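Local atomic coordinates of tube-forming protein in Mycobacterial Envelpe, TiME (Mycolicibacterium smegmatis, PDB entry 7CU9), a protein that probably forms tubular assemblies that span the mycobacterial outer envelope and serve as a putative channel for protein secretion. Residues B[48-52]-B[139-143]; B[99-103]-B[133-138]; B[158-164]-B[184-190]. All coordinates share one frame; numbering follows the deposited sequence.

Interaction 1. Residues B[48-52]-B[139-143]; sequences NWADI and DWVKQ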
ATOM      1  N   ASN B  48     -22.503  10.566  -6.560  1.00 11.70           N
ATOM      2  CA  ASN B  48     -21.382  10.727  -7.522  1.00 11.47           C
ATOM      3  C   ASN B  48     -20.033  10.721  -6.796  1.00 11.16           C
ATOM      4  O   ASN B  48     -19.016  10.917  -7.466  1.00 10.79           O
ATOM      5  CB  ASN B  48     -21.595  11.939  -8.424  1.00 11.50           C
ATOM      6  CG  ASN B  48     -22.806  11.775  -9.314  1.00 11.58           C
ATOM      7  OD1 ASN B  48     -23.431  10.713  -9.339  1.00 12.33           O
ATOM      8  ND2 ASN B  48     -23.143  12.826 -10.039  1.00 11.60           N
ATOM      9  N   TRP B  49     -20.017  10.442  -5.489  1.00 10.82           N
ATOM     10  CA  TRP B  49     -18.786  10.109  -4.727  1.00 10.79           C
ATOM     11  C   TRP B  49     -18.740   8.608  -4.413  1.00 10.59           C
ATOM     12  O   TRP B  49     -17.650   8.102  -4.106  1.00 10.32           O
ATOM     13  CB  TRP B  49     -18.710  10.943  -3.441  1.00 10.72           C
ATOM     14  CG  TRP B  49     -18.083  12.295  -3.593  1.00 10.74           C
ATOM     15  CD1 TRP B  49     -17.806  12.980  -4.745  1.00 10.81           C
ATOM     16  CD2 TRP B  49     -17.648  13.141  -2.514  1.00 10.84           C
ATOM     17  NE1 TRP B  49     -17.228  14.188  -4.455  1.00 10.98           N
ATOM     18  CE2 TRP B  49     -17.119  14.314  -3.091  1.00 11.05           C
ATOM     19  CE3 TRP B  49     -17.645  13.006  -1.120  1.00 11.10           C
ATOM     20  CZ2 TRP B  49     -16.591  15.344  -2.313  1.00 11.19           C
ATOM     21  CZ3 TRP B  49     -17.121  14.024  -0.355  1.00 11.18           C
ATOM     22  CH2 TRP B  49     -16.603  15.176  -0.947  1.00 11.16           C
ATOM     23  N   ALA B  50     -19.878   7.912  -4.455  1.00 10.86           N
ATOM     24  CA  ALA B  50     -19.998   6.511  -3.982  1.00 11.16           C
ATOM     25  C   ALA B  50     -19.237   5.548  -4.903  1.00 11.56           C
ATOM     26  O   ALA B  50     -18.814   4.480  -4.439  1.00 11.70           O
ATOM     27  CB  ALA B  50     -21.457   6.141  -3.853  1.00 11.14           C
ATOM     28  N   ASP B  51     -19.058   5.909  -6.171  1.00 12.09           N
ATOM     29  CA  ASP B  51     -18.219   5.130  -7.115  1.00 12.33           C
ATOM     30  C   ASP B  51     -17.875   6.037  -8.293  1.00 11.73           C
ATOM     31  O   ASP B  51     -18.346   7.182  -8.325  1.00 11.15           O
ATOM     32  CB  ASP B  51     -18.927   3.849  -7.572  1.00 13.96           C
ATOM     33  CG  ASP B  51     -18.003   2.733  -8.037  1.00 15.35           C
ATOM     34  OD1 ASP B  51     -16.784   2.974  -8.173  1.00 16.24           O
ATOM     35  OD2 ASP B  51     -18.514   1.617  -8.227  1.00 19.59           O
ATOM     36  N   ILE B  52     -17.063   5.524  -9.206  1.00 10.93           N
ATOM     37  CA  ILE B  52     -16.610   6.235 -10.435  1.00 10.55           C
ATOM     38  C   ILE B  52     -17.145   5.507 -11.673  1.00 10.45           C
ATOM     39  O   ILE B  52     -17.664   4.380 -11.551  1.00 10.52           O
ATOM     40  CB  ILE B  52     -15.074   6.356 -10.441  1.00 10.33           C
ATOM     41  CG1 ILE B  52     -14.381   4.990 -10.466  1.00 10.38           C
ATOM     42  CG2 ILE B  52     -14.611   7.188  -9.251  1.00 10.46           C
ATOM     43  CD1 ILE B  52     -12.915   5.069 -10.792  1.00 10.41           C
ATOM     44  N   ASP B 139     -10.887  15.494  -5.377  1.00 12.15           N
ATOM     45  CA  ASP B 139     -10.464  14.304  -4.603  1.00 12.28           C
ATOM     46  C   ASP B 139     -11.439  14.109  -3.450  1.00 11.45           C
ATOM     47  O   ASP B 139     -11.978  15.102  -2.918  1.00 11.48           O
ATOM     48  CB  ASP B 139      -9.039  14.447  -4.080  1.00 13.46           C
ATOM     49  CG  ASP B 139      -7.986  14.513  -5.172  1.00 14.97           C
ATOM     50  OD1 ASP B 139      -8.348  14.364  -6.356  1.00 15.57           O
ATOM     51  OD2 ASP B 139      -6.818  14.729  -4.821  1.00 18.71           O
ATOM     52  N   TRP B 140     -11.661  12.860  -3.071  1.00 10.68           N
ATOM     53  CA  TRP B 140     -12.464  12.545  -1.871  1.00 10.48           C
ATOM     54  C   TRP B 140     -12.109  11.144  -1.397  1.00 10.61           C
ATOM     55  O   TRP B 140     -11.448  10.394  -2.144  1.00 10.22           O
ATOM     56  CB  TRP B 140     -13.958  12.690  -2.152  1.00 10.61           C
ATOM     57  CG  TRP B 140     -14.500  11.692  -3.130  1.00 10.46           C
ATOM     58  CD1 TRP B 140     -14.968  10.440  -2.859  1.00 10.53           C
ATOM     59  CD2 TRP B 140     -14.658  11.881  -4.544  1.00 10.74           C
ATOM     60  NE1 TRP B 140     -15.403   9.835  -4.009  1.00 10.28           N
ATOM     61  CE2 TRP B 140     -15.217  10.693  -5.060  1.00 10.62           C
ATOM     62  CE3 TRP B 140     -14.384  12.936  -5.419  1.00 11.14           C
ATOM     63  CZ2 TRP B 140     -15.524  10.542  -6.411  1.00 10.86           C
ATOM     64  CZ3 TRP B 140     -14.679  12.780  -6.756  1.00 11.63           C
ATOM     65  CH2 TRP B 140     -15.238  11.599  -7.243  1.00 11.19           C
ATOM     66  N   VAL B 141     -12.536  10.835  -0.182  1.00 10.62           N
ATOM     67  CA  VAL B 141     -12.286   9.530   0.477  1.00 11.06           C
ATOM     68  C   VAL B 141     -13.618   8.998   0.993  1.00 11.22           C
ATOM     69  O   VAL B 141     -14.441   9.801   1.450  1.00 11.27           O
ATOM     70  CB  VAL B 141     -11.256   9.684   1.608  1.00 11.53           C
ATOM     71  CG1 VAL B 141     -10.978   8.351   2.286  1.00 11.79           C
ATOM     72  CG2 VAL B 141      -9.968  10.315   1.107  1.00 11.80           C
ATOM     73  N   LYS B 142     -13.821   7.689   0.906  1.00 11.59           N
ATOM     74  CA  LYS B 142     -14.916   7.015   1.643  1.00 12.56           C
ATOM     75  C   LYS B 142     -14.291   5.927   2.512  1.00 12.65           C
ATOM     76  O   LYS B 142     -13.341   5.263   2.073  1.00 12.15           O
ATOM     77  CB  LYS B 142     -16.022   6.530   0.703  1.00 13.61           C
ATOM     78  CG  LYS B 142     -15.622   5.497  -0.336  1.00 14.54           C
ATOM     79  CD  LYS B 142     -16.816   4.894  -1.065  1.00 15.81           C
ATOM     80  CE  LYS B 142     -16.433   3.679  -1.883  1.00 17.14           C
ATOM     81  NZ  LYS B 142     -17.622   2.958  -2.387  1.00 18.97           N
ATOM     82  N   GLN B 143     -14.786   5.809   3.737  1.00 12.98           N
ATOM     83  CA  GLN B 143     -14.301   4.819   4.725  1.00 13.63           C
ATOM     84  C   GLN B 143     -15.460   3.893   5.074  1.00 13.87           C
ATOM     85  O   GLN B 143     -16.561   4.404   5.363  1.00 13.61           O
ATOM     86  CB  GLN B 143     -13.780   5.511   5.977  1.00 14.06           C
ATOM     87  CG  GLN B 143     -13.293   4.522   7.026  1.00 14.52           C
ATOM     88  CD  GLN B 143     -12.350   5.137   8.026  1.00 14.97           C
ATOM     89  OE1 GLN B 143     -12.116   6.343   8.040  1.00 15.57           O
ATOM     90  NE2 GLN B 143     -11.785   4.294   8.873  1.00 16.28           N
TER

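Interaction 2. Residues B[99-103]-B[133-138]; sequences YHRVV and AGPADA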
ATOM      1  N   TYR B  99     -17.342  16.922 -15.654  1.00 10.12           N
ATOM      2  CA  TYR B  99     -16.612  17.216 -14.397  1.00 10.24           C
ATOM      3  C   TYR B  99     -17.589  17.830 -13.387  1.00 10.66           C
ATOM      4  O   TYR B  99     -17.604  17.422 -12.215  1.00 10.40           O
ATOM      5  CB  TYR B  99     -15.413  18.127 -14.665  1.00 10.44           C
ATOM      6  CG  TYR B  99     -14.679  18.519 -13.411  1.00 10.47           C
ATOM      7  CD1 TYR B  99     -13.881  17.602 -12.750  1.00 10.63           C
ATOM      8  CD2 TYR B  99     -14.820  19.782 -12.864  1.00 10.97           C
ATOM      9  CE1 TYR B  99     -13.222  17.935 -11.577  1.00 10.89           C
ATOM     10  CE2 TYR B  99     -14.169  20.131 -11.693  1.00 10.94           C
ATOM     11  CZ  TYR B  99     -13.365  19.206 -11.049  1.00 11.12           C
ATOM     12  OH  TYR B  99     -12.726  19.555  -9.891  1.00 11.29           O
ATOM     13  N   HIS B 100     -18.409  18.780 -13.830  1.00 11.12           N
ATOM     14  CA  HIS B 100     -19.354  19.498 -12.935  1.00 11.75           C
ATOM     15  C   HIS B 100     -20.523  18.599 -12.528  1.00 11.93           C
ATOM     16  O   HIS B 100     -21.083  18.834 -11.443  1.00 12.42           O
ATOM     17  CB  HIS B 100     -19.745  20.852 -13.535  1.00 12.50           C
ATOM     18  CG  HIS B 100     -18.709  21.871 -13.221  1.00 13.38           C
ATOM     19  ND1 HIS B 100     -18.649  22.491 -11.986  1.00 14.19           N
ATOM     20  CD2 HIS B 100     -17.648  22.316 -13.922  1.00 14.09           C
ATOM     21  CE1 HIS B 100     -17.604  23.289 -11.954  1.00 14.53           C
ATOM     22  NE2 HIS B 100     -16.974  23.206 -13.132  1.00 14.86           N
ATOM     23  N   ARG B 101     -20.863  17.566 -13.296  1.00 11.63           N
ATOM     24  CA  ARG B 101     -21.889  16.591 -12.837  1.00 11.72           C
ATOM     25  C   ARG B 101     -21.337  15.804 -11.638  1.00 11.84           C
ATOM     26  O   ARG B 101     -22.139  15.402 -10.786  1.00 12.70           O
ATOM     27  CB  ARG B 101     -22.375  15.716 -13.994  1.00 12.08           C
ATOM     28  CG  ARG B 101     -23.241  16.488 -14.978  1.00 11.98           C
ATOM     29  CD  ARG B 101     -23.956  15.585 -15.960  1.00 12.02           C
ATOM     30  NE  ARG B 101     -23.060  14.963 -16.927  1.00 11.88           N
ATOM     31  CZ  ARG B 101     -22.674  15.499 -18.085  1.00 11.88           C
ATOM     32  NH1 ARG B 101     -23.076  16.706 -18.443  1.00 12.13           N
ATOM     33  NH2 ARG B 101     -21.866  14.820 -18.880  1.00 11.66           N
ATOM     34  N   VAL B 102     -20.022  15.610 -11.547  1.00 11.71           N
ATOM     35  CA  VAL B 102     -19.403  15.018 -10.325  1.00 12.12           C
ATOM     36  C   VAL B 102     -19.463  16.046  -9.191  1.00 12.67           C
ATOM     37  O   VAL B 102     -20.052  15.734  -8.134  1.00 13.41           O
ATOM     38  CB  VAL B 102     -17.956  14.548 -10.553  1.00 11.84           C
ATOM     39  CG1 VAL B 102     -17.345  14.033  -9.252  1.00 12.10           C
ATOM     40  CG2 VAL B 102     -17.870  13.484 -11.640  1.00 12.07           C
ATOM     41  N   VAL B 103     -18.866  17.219  -9.385  1.00 13.08           N
ATOM     42  CA  VAL B 103     -18.527  18.136  -8.254  1.00 13.72           C
ATOM     43  C   VAL B 103     -19.748  18.960  -7.826  1.00 14.63           C
ATOM     44  O   VAL B 103     -19.848  19.239  -6.616  1.00 16.13           O
ATOM     45  CB  VAL B 103     -17.303  19.013  -8.572  1.00 14.20           C
ATOM     46  CG1 VAL B 103     -16.079  18.166  -8.860  1.00 14.46           C
ATOM     47  CG2 VAL B 103     -17.554  19.993  -9.701  1.00 14.71           C
ATOM     48  N   ALA B 133     -13.892  20.898  -4.379  1.00 17.66           N
ATOM     49  CA  ALA B 133     -13.326  20.566  -5.702  1.00 17.23           C
ATOM     50  C   ALA B 133     -12.535  21.765  -6.233  1.00 16.75           C
ATOM     51  O   ALA B 133     -12.936  22.921  -5.962  1.00 17.05           O
ATOM     52  CB  ALA B 133     -14.431  20.172  -6.645  1.00 17.20           C
ATOM     53  N   GLY B 134     -11.449  21.489  -6.951  1.00 16.00           N
ATOM     54  CA  GLY B 134     -10.710  22.488  -7.739  1.00 15.68           C
ATOM     55  C   GLY B 134     -11.394  22.731  -9.080  1.00 15.74           C
ATOM     56  O   GLY B 134     -12.447  22.159  -9.366  1.00 15.45           O
ATOM     57  N   PRO B 135     -10.823  23.617  -9.926  1.00 15.70           N
ATOM     58  CA  PRO B 135     -11.360  23.863 -11.264  1.00 15.45           C
ATOM     59  C   PRO B 135     -11.391  22.616 -12.161  1.00 14.53           C
ATOM     60  O   PRO B 135     -12.284  22.519 -12.995  1.00 15.05           O
ATOM     61  CB  PRO B 135     -10.396  24.898 -11.869  1.00 16.22           C
ATOM     62  CG  PRO B 135      -9.722  25.541 -10.677  1.00 16.54           C
ATOM     63  CD  PRO B 135      -9.675  24.477  -9.603  1.00 16.43           C
ATOM     64  N   ALA B 136     -10.419  21.714 -11.995  1.00 13.47           N
ATOM     65  CA  ALA B 136     -10.222  20.555 -12.898  1.00 12.89           C
ATOM     66  C   ALA B 136      -9.732  19.316 -12.142  1.00 12.37           C
ATOM     67  O   ALA B 136      -9.344  18.343 -12.804  1.00 11.46           O
ATOM     68  CB  ALA B 136      -9.261  20.942 -13.994  1.00 12.99           C
ATOM     69  N   ASP B 137      -9.777  19.344 -10.809  1.00 11.95           N
ATOM     70  CA  ASP B 137      -9.295  18.242  -9.942  1.00 12.27           C
ATOM     71  C   ASP B 137     -10.197  18.172  -8.716  1.00 12.25           C
ATOM     72  O   ASP B 137     -10.316  19.188  -8.018  1.00 11.88           O
ATOM     73  CB  ASP B 137      -7.842  18.451  -9.523  1.00 12.67           C
ATOM     74  CG  ASP B 137      -6.863  18.447 -10.678  1.00 13.08           C
ATOM     75  OD1 ASP B 137      -6.763  19.485 -11.372  1.00 13.84           O
ATOM     76  OD2 ASP B 137      -6.202  17.416 -10.868  1.00 13.83           O
ATOM     77  N   ALA B 138     -10.807  17.016  -8.469  1.00 12.15           N
ATOM     78  CA  ALA B 138     -11.667  16.776  -7.291  1.00 12.40           C
ATOM     79  C   ALA B 138     -11.254  15.450  -6.653  1.00 12.63           C
ATOM     80  O   ALA B 138     -11.268  14.417  -7.349  1.00 12.98           O
ATOM     81  CB  ALA B 138     -13.121  16.789  -7.679  1.00 12.62           C
TER
HETATM   82  O   HOH W   1     -14.337  23.999 -13.900  1.00 26.00           O

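Interaction 3. Residues B[158-164]-B[184-190]; sequences RENVLLQ and MQNTLGQ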
ATOM      1  N   ARG B 158      -9.040  17.040 -18.133  1.00 10.20           N
ATOM      2  CA  ARG B 158      -7.829  17.383 -18.915  1.00 10.32           C
ATOM      3  C   ARG B 158      -8.277  17.573 -20.361  1.00 10.36           C
ATOM      4  O   ARG B 158      -8.641  16.577 -20.984  1.00 10.28           O
ATOM      5  CB  ARG B 158      -6.763  16.294 -18.761  1.00 10.52           C
ATOM      6  CG  ARG B 158      -6.298  16.064 -17.329  1.00 10.92           C
ATOM      7  CD  ARG B 158      -5.499  17.246 -16.817  1.00 11.13           C
ATOM      8  NE  ARG B 158      -4.916  17.008 -15.499  1.00 11.65           N
ATOM      9  CZ  ARG B 158      -5.472  17.338 -14.336  1.00 11.46           C
ATOM     10  NH1 ARG B 158      -6.654  17.927 -14.276  1.00 11.46           N
ATOM     11  NH2 ARG B 158      -4.820  17.070 -13.217  1.00 11.74           N
ATOM     12  N   GLU B 159      -8.284  18.818 -20.846  1.00 10.49           N
ATOM     13  CA  GLU B 159      -8.801  19.158 -22.196  1.00 10.57           C
ATOM     14  C   GLU B 159     -10.215  18.573 -22.321  1.00 10.06           C
ATOM     15  O   GLU B 159     -11.104  18.985 -21.558  1.00 10.27           O
ATOM     16  CB  GLU B 159      -7.829  18.658 -23.270  1.00 11.20           C
ATOM     17  CG  GLU B 159      -6.509  19.411 -23.312  1.00 12.00           C
ATOM     18  CD  GLU B 159      -6.520  20.666 -24.173  1.00 12.88           C
ATOM     19  OE1 GLU B 159      -7.618  21.166 -24.474  1.00 14.14           O
ATOM     20  OE2 GLU B 159      -5.420  21.142 -24.537  1.00 14.23           O
ATOM     21  N   ASN B 160     -10.413  17.622 -23.236  1.00  9.56           N
ATOM     22  CA  ASN B 160     -11.732  17.016 -23.537  1.00  9.19           C
ATOM     23  C   ASN B 160     -11.882  15.652 -22.855  1.00  9.03           C
ATOM     24  O   ASN B 160     -12.773  14.891 -23.255  1.00  9.14           O
ATOM     25  CB  ASN B 160     -11.916  16.870 -25.046  1.00  9.05           C
ATOM     26  CG  ASN B 160     -10.889  15.949 -25.668  1.00  9.05           C
ATOM     27  OD1 ASN B 160      -9.745  15.875 -25.208  1.00  9.07           O
ATOM     28  ND2 ASN B 160     -11.273  15.263 -26.728  1.00  9.16           N
ATOM     29  N   VAL B 161     -11.066  15.360 -21.844  1.00  8.84           N
ATOM     30  CA  VAL B 161     -11.096  14.043 -21.154  1.00  8.87           C
ATOM     31  C   VAL B 161     -11.521  14.247 -19.701  1.00  8.77           C
ATOM     32  O   VAL B 161     -11.012  15.171 -19.046  1.00  9.14           O
ATOM     33  CB  VAL B 161      -9.734  13.338 -21.255  1.00  8.73           C
ATOM     34  CG1 VAL B 161      -9.710  12.053 -20.437  1.00  8.96           C
ATOM     35  CG2 VAL B 161      -9.358  13.068 -22.706  1.00  8.98           C
ATOM     36  N   LEU B 162     -12.420  13.396 -19.223  1.00  8.52           N
ATOM     37  CA  LEU B 162     -12.660  13.226 -17.774  1.00  8.78           C
ATOM     38  C   LEU B 162     -12.122  11.855 -17.385  1.00  8.85           C
ATOM     39  O   LEU B 162     -12.557  10.835 -17.972  1.00  8.73           O
ATOM     40  CB  LEU B 162     -14.148  13.355 -17.443  1.00  8.86           C
ATOM     41  CG  LEU B 162     -14.468  13.342 -15.947  1.00  9.10           C
ATOM     42  CD1 LEU B 162     -13.898  14.572 -15.258  1.00  9.22           C
ATOM     43  CD2 LEU B 162     -15.959  13.233 -15.695  1.00  9.37           C
ATOM     44  N   LEU B 163     -11.184  11.822 -16.446  1.00  9.17           N
ATOM     45  CA  LEU B 163     -10.695  10.528 -15.925  1.00  9.75           C
ATOM     46  C   LEU B 163     -10.967  10.450 -14.427  1.00  9.18           C
ATOM     47  O   LEU B 163     -11.008  11.487 -13.731  1.00  9.12           O
ATOM     48  CB  LEU B 163      -9.227  10.324 -16.300  1.00 11.23           C
ATOM     49  CG  LEU B 163      -8.209  11.217 -15.604  1.00 12.27           C
ATOM     50  CD1 LEU B 163      -7.763  10.609 -14.283  1.00 13.10           C
ATOM     51  CD2 LEU B 163      -6.994  11.459 -16.492  1.00 13.36           C
ATOM     52  N   GLN B 164     -11.198   9.233 -13.964  1.00  8.51           N
ATOM     53  CA  GLN B 164     -11.423   8.953 -12.534  1.00  8.41           C
ATOM     54  C   GLN B 164     -10.600   7.726 -12.174  1.00  8.48           C
ATOM     55  O   GLN B 164     -10.480   6.810 -13.003  1.00  8.21           O
ATOM     56  CB  GLN B 164     -12.905   8.736 -12.249  1.00  8.42           C
ATOM     57  CG  GLN B 164     -13.763   9.962 -12.514  1.00  8.68           C
ATOM     58  CD  GLN B 164     -15.171   9.706 -12.040  1.00  8.84           C
ATOM     59  OE1 GLN B 164     -15.866   8.844 -12.571  1.00  9.27           O
ATOM     60  NE2 GLN B 164     -15.585  10.422 -11.006  1.00  8.99           N
ATOM     61  N   MET B 184      -2.362   7.369 -16.218  1.00 11.37           N
ATOM     62  CA  MET B 184      -3.510   7.450 -17.160  1.00 11.12           C
ATOM     63  C   MET B 184      -3.356   8.716 -18.009  1.00 11.52           C
ATOM     64  O   MET B 184      -3.467   8.626 -19.249  1.00 11.39           O
ATOM     65  CB  MET B 184      -4.835   7.478 -16.395  1.00 10.84           C
ATOM     66  CG  MET B 184      -5.090   6.201 -15.610  1.00 10.86           C
ATOM     67  SD  MET B 184      -6.358   6.401 -14.347  1.00 10.71           S
ATOM     68  CE  MET B 184      -7.816   6.433 -15.384  1.00 10.68           C
ATOM     69  N   GLN B 185      -3.072   9.850 -17.375  1.00 12.05           N
ATOM     70  CA  GLN B 185      -2.956  11.145 -18.092  1.00 12.97           C
ATOM     71  C   GLN B 185      -1.789  11.079 -19.085  1.00 13.36           C
ATOM     72  O   GLN B 185      -1.896  11.683 -20.169  1.00 13.28           O
ATOM     73  CB  GLN B 185      -2.781  12.306 -17.118  1.00 13.49           C
ATOM     74  CG  GLN B 185      -2.631  13.636 -17.839  1.00 14.96           C
ATOM     75  CD  GLN B 185      -2.702  14.836 -16.931  1.00 15.80           C
ATOM     76  OE1 GLN B 185      -3.194  14.767 -15.810  1.00 16.77           O
ATOM     77  NE2 GLN B 185      -2.240  15.970 -17.438  1.00 16.78           N
ATOM     78  N   ASN B 186      -0.715  10.363 -18.740  1.00 14.34           N
ATOM     79  CA  ASN B 186       0.515  10.286 -19.578  1.00 15.71           C
ATOM     80  C   ASN B 186       0.221   9.630 -20.934  1.00 15.56           C
ATOM     81  O   ASN B 186       1.050   9.804 -21.842  1.00 16.47           O
ATOM     82  CB  ASN B 186       1.656   9.570 -18.848  1.00 17.41           C
ATOM     83  CG  ASN B 186       2.262  10.398 -17.735  1.00 19.85           C
ATOM     84  OD1 ASN B 186       2.085  11.613 -17.685  1.00 22.61           O
ATOM     85  ND2 ASN B 186       2.992   9.750 -16.840  1.00 21.93           N
ATOM     86  N   THR B 187      -0.904   8.922 -21.093  1.00 14.51           N
ATOM     87  CA  THR B 187      -1.280   8.217 -22.351  1.00 14.55           C
ATOM     88  C   THR B 187      -2.168   9.082 -23.262  1.00 14.41           C
ATOM     89  O   THR B 187      -2.478   8.615 -24.369  1.00 15.27           O
ATOM     90  CB  THR B 187      -2.047   6.921 -22.064  1.00 14.56           C
ATOM     91  OG1 THR B 187      -3.358   7.275 -21.623  1.00 14.16           O
ATOM     92  CG2 THR B 187      -1.365   6.036 -21.042  1.00 14.72           C
ATOM     93  N   LEU B 188      -2.607  10.263 -22.821  1.00 13.98           N
ATOM     94  CA  LEU B 188      -3.739  10.974 -23.477  1.00 13.88           C
ATOM     95  C   LEU B 188      -3.266  11.791 -24.687  1.00 14.21           C
ATOM     96  O   LEU B 188      -4.138  12.296 -25.416  1.00 14.14           O
ATOM     97  CB  LEU B 188      -4.432  11.878 -22.456  1.00 13.30           C
ATOM     98  CG  LEU B 188      -5.111  11.159 -21.290  1.00 13.01           C
ATOM     99  CD1 LEU B 188      -5.780  12.172 -20.383  1.00 12.85           C
ATOM    100  CD2 LEU B 188      -6.115  10.121 -21.769  1.00 13.03           C
ATOM    101  N   GLY B 189      -1.954  11.932 -24.890  1.00 14.86           N
ATOM    102  CA  GLY B 189      -1.384  12.644 -26.049  1.00 15.54           C
ATOM    103  C   GLY B 189      -1.735  14.121 -26.054  1.00 16.36           C
ATOM    104  O   GLY B 189      -1.886  14.678 -27.159  1.00 16.04           O
ATOM    105  N   GLN B 190      -1.823  14.766 -24.885  1.00 16.40           N
ATOM    106  CA  GLN B 190      -2.335  16.159 -24.785  1.00 17.39           C
ATOM    107  C   GLN B 190      -1.223  17.215 -24.776  1.00 20.56           C
ATOM    108  O   GLN B 190      -1.562  18.405 -24.880  1.00 20.15           O
ATOM    109  CB  GLN B 190      -3.223  16.317 -23.556  1.00 15.97           C
ATOM    110  CG  GLN B 190      -4.472  15.461 -23.649  1.00 15.11           C
ATOM    111  CD  GLN B 190      -5.504  15.836 -22.618  1.00 14.22           C
ATOM    112  OE1 GLN B 190      -5.275  16.690 -21.763  1.00 14.10           O
ATOM    113  NE2 GLN B 190      -6.658  15.195 -22.698  1.00 13.51           N
TER
HETATM  114  O   HOH W   2      -2.037  16.234 -13.021  1.00 23.53           O

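Interaction 1. Residues B[48-52]-B[139-143]
Two indole rings, those of Trp49 and Trp140, lie flat on one another, with the centroids of their five-membered rings 3.6 Å apart and the planes only 7° from parallel. The rings stack face to face, and CB of Trp140 sits over the centre of the six-membered ring of Trp49, 3.5 Å from its centroid, while CB of Trp49 covers the five-membered ring of Trp140. Each indole thus meets both a ring and a methylene, making full use of the broad tryptophan face. Trp140 springs from strand 137-144 with CG between its backbone N and carbonyl carbon (chi1 66°), a torsion that lays the ring over Trp49 and brings NE1 to the backbone of that residue. There NE1 donates to Trp49 O at 2.8 Å; the oxygen is met in its carbonyl plane, on a lone pair, but the bond is bent (136° at the hydrogen) because the acceptor lies out of the indole plane. Two residues along, on the same face of the strand, Lys142 extends its chain beyond CG and places NZ 2.8 Å from Ala50 O; Trp126 receives the same lysine in a cation-pi contact. Consecutive carbonyls of the short, weakly bonded helix are therefore each taken by a side chain of the sheet, so a buried contact of mainly aromatic character also satisfies polar backbone groups and fixes the Trp140 ring's rotation.

Interaction 2. Residues B[99-103]-B[133-138]
The phenol of Tyr99 reaches across to the loop before strand 137-144, where OH donates to Gly134 O at 2.7 Å. The hydroxyl approaches from above the plane of that carbonyl, 50° out of it. Over one ring face lies Ala136 CA, 4.2 Å from the centroid in a CH-pi contact, and near the rim of the opposite face sits Val103 CG1 from the next turn of the same helix. That methyl also wedges between two small side chains, 3.4 Å from Ala133 CB and 3.5 Å from Ala138 CB, tight spacings that suit alanine. Tyrosine fits here because its ring spans the gap while its hydroxyl serves a loop carbonyl; CG is anti to the backbone N (chi1 177°), directing the ring away from the helix toward the loop. Farther out, a water bonds His100 NE2 and donates to Pro135 O at 2.7 Å, while Asp104 holds ND1 of the histidine. The loop is itself braced by Gly134 N bonding to Asp137 O, and Asp137 forms a salt bridge with Arg158. The contact joins the last turn of helix 92-103 to the start of strand 137-144, with Tyr99 also resting on strands 150-158 and 161-169.

Interaction 3. Residues B[158-164]-B[184-190]
Arg158 O is gripped by two donors from opposite faces of its carbonyl plane: Val161 N, 2.8 Å away, closes the type II' turn from Arg158 to Val161, and Gln190 NE2 comes in at 3.0 Å. The second bond is fairly straight (156°), with the oxygen near the amide plane of Gln190, although NE2 itself stands 61° above the plane of the carbonyl. An extended glutamine chain suits this place, since it carries the amide along the turn: its OE1 passes 3.4 Å from Glu159 CG, the two chains running alongside in opposite senses, and NE2 lies against Val161 CG2 while also bonding Ser3.

Farther along the contact, Arg158 NE donates to Gln185 OE1 at 2.8 Å. The two flat groups are nearly perpendicular; NE comes from above the plane of the amide carbonyl, and the bond is bent. A bend at chi2 (-69°) folds the arginine toward Gln185, while its NH2 forms a salt bridge with Asp137 and also reaches a water. Glu159 OE2 is held by the N-terminal amine of Arg1.

Beneath these polar groups the apolar side chains meet. Val161 CG1 and Leu188 CD1 touch tip to tip at 3.9 Å, and Leu163 CD2 crosses the same leucine methyl, while Met184 CE lies 3.6 Å from the backbone O of Gln164. A type I turn runs from Gln185 to Leu188, and Thr187 OG1 donates to Met184 O. This is helix 174-185 and the turns that follow it, packed on the beta hairpin of strands 150-158 and 161-169, in an alpha+beta fold where helices cover an antiparallel sheet, consistent with the PknH-like extracellular domain.

In the fold
All three contacts hang on one antiparallel sheet. Interactions 1 and 2 share strand 137-144, and their centres are about 13 Å apart; interaction 3 uses strand 161-169, separated from that strand in the sheet by 150-158, and its centre lies about 14 Å from that of interaction 2 and about 20 Å from that of interaction 1, across the chain's centre. Along the sequence interaction 2 falls between the two halves of interaction 1, and interaction 3 follows both. They are physically coupled: Asn48 probably bonds Arg101 O, Asp137 pairs with Arg158, and Val102 packs against both Trp140 and Gln164. Helices 47-50, 92-103 and 174-185 are thereby tied to a common sheet within the soluble domain.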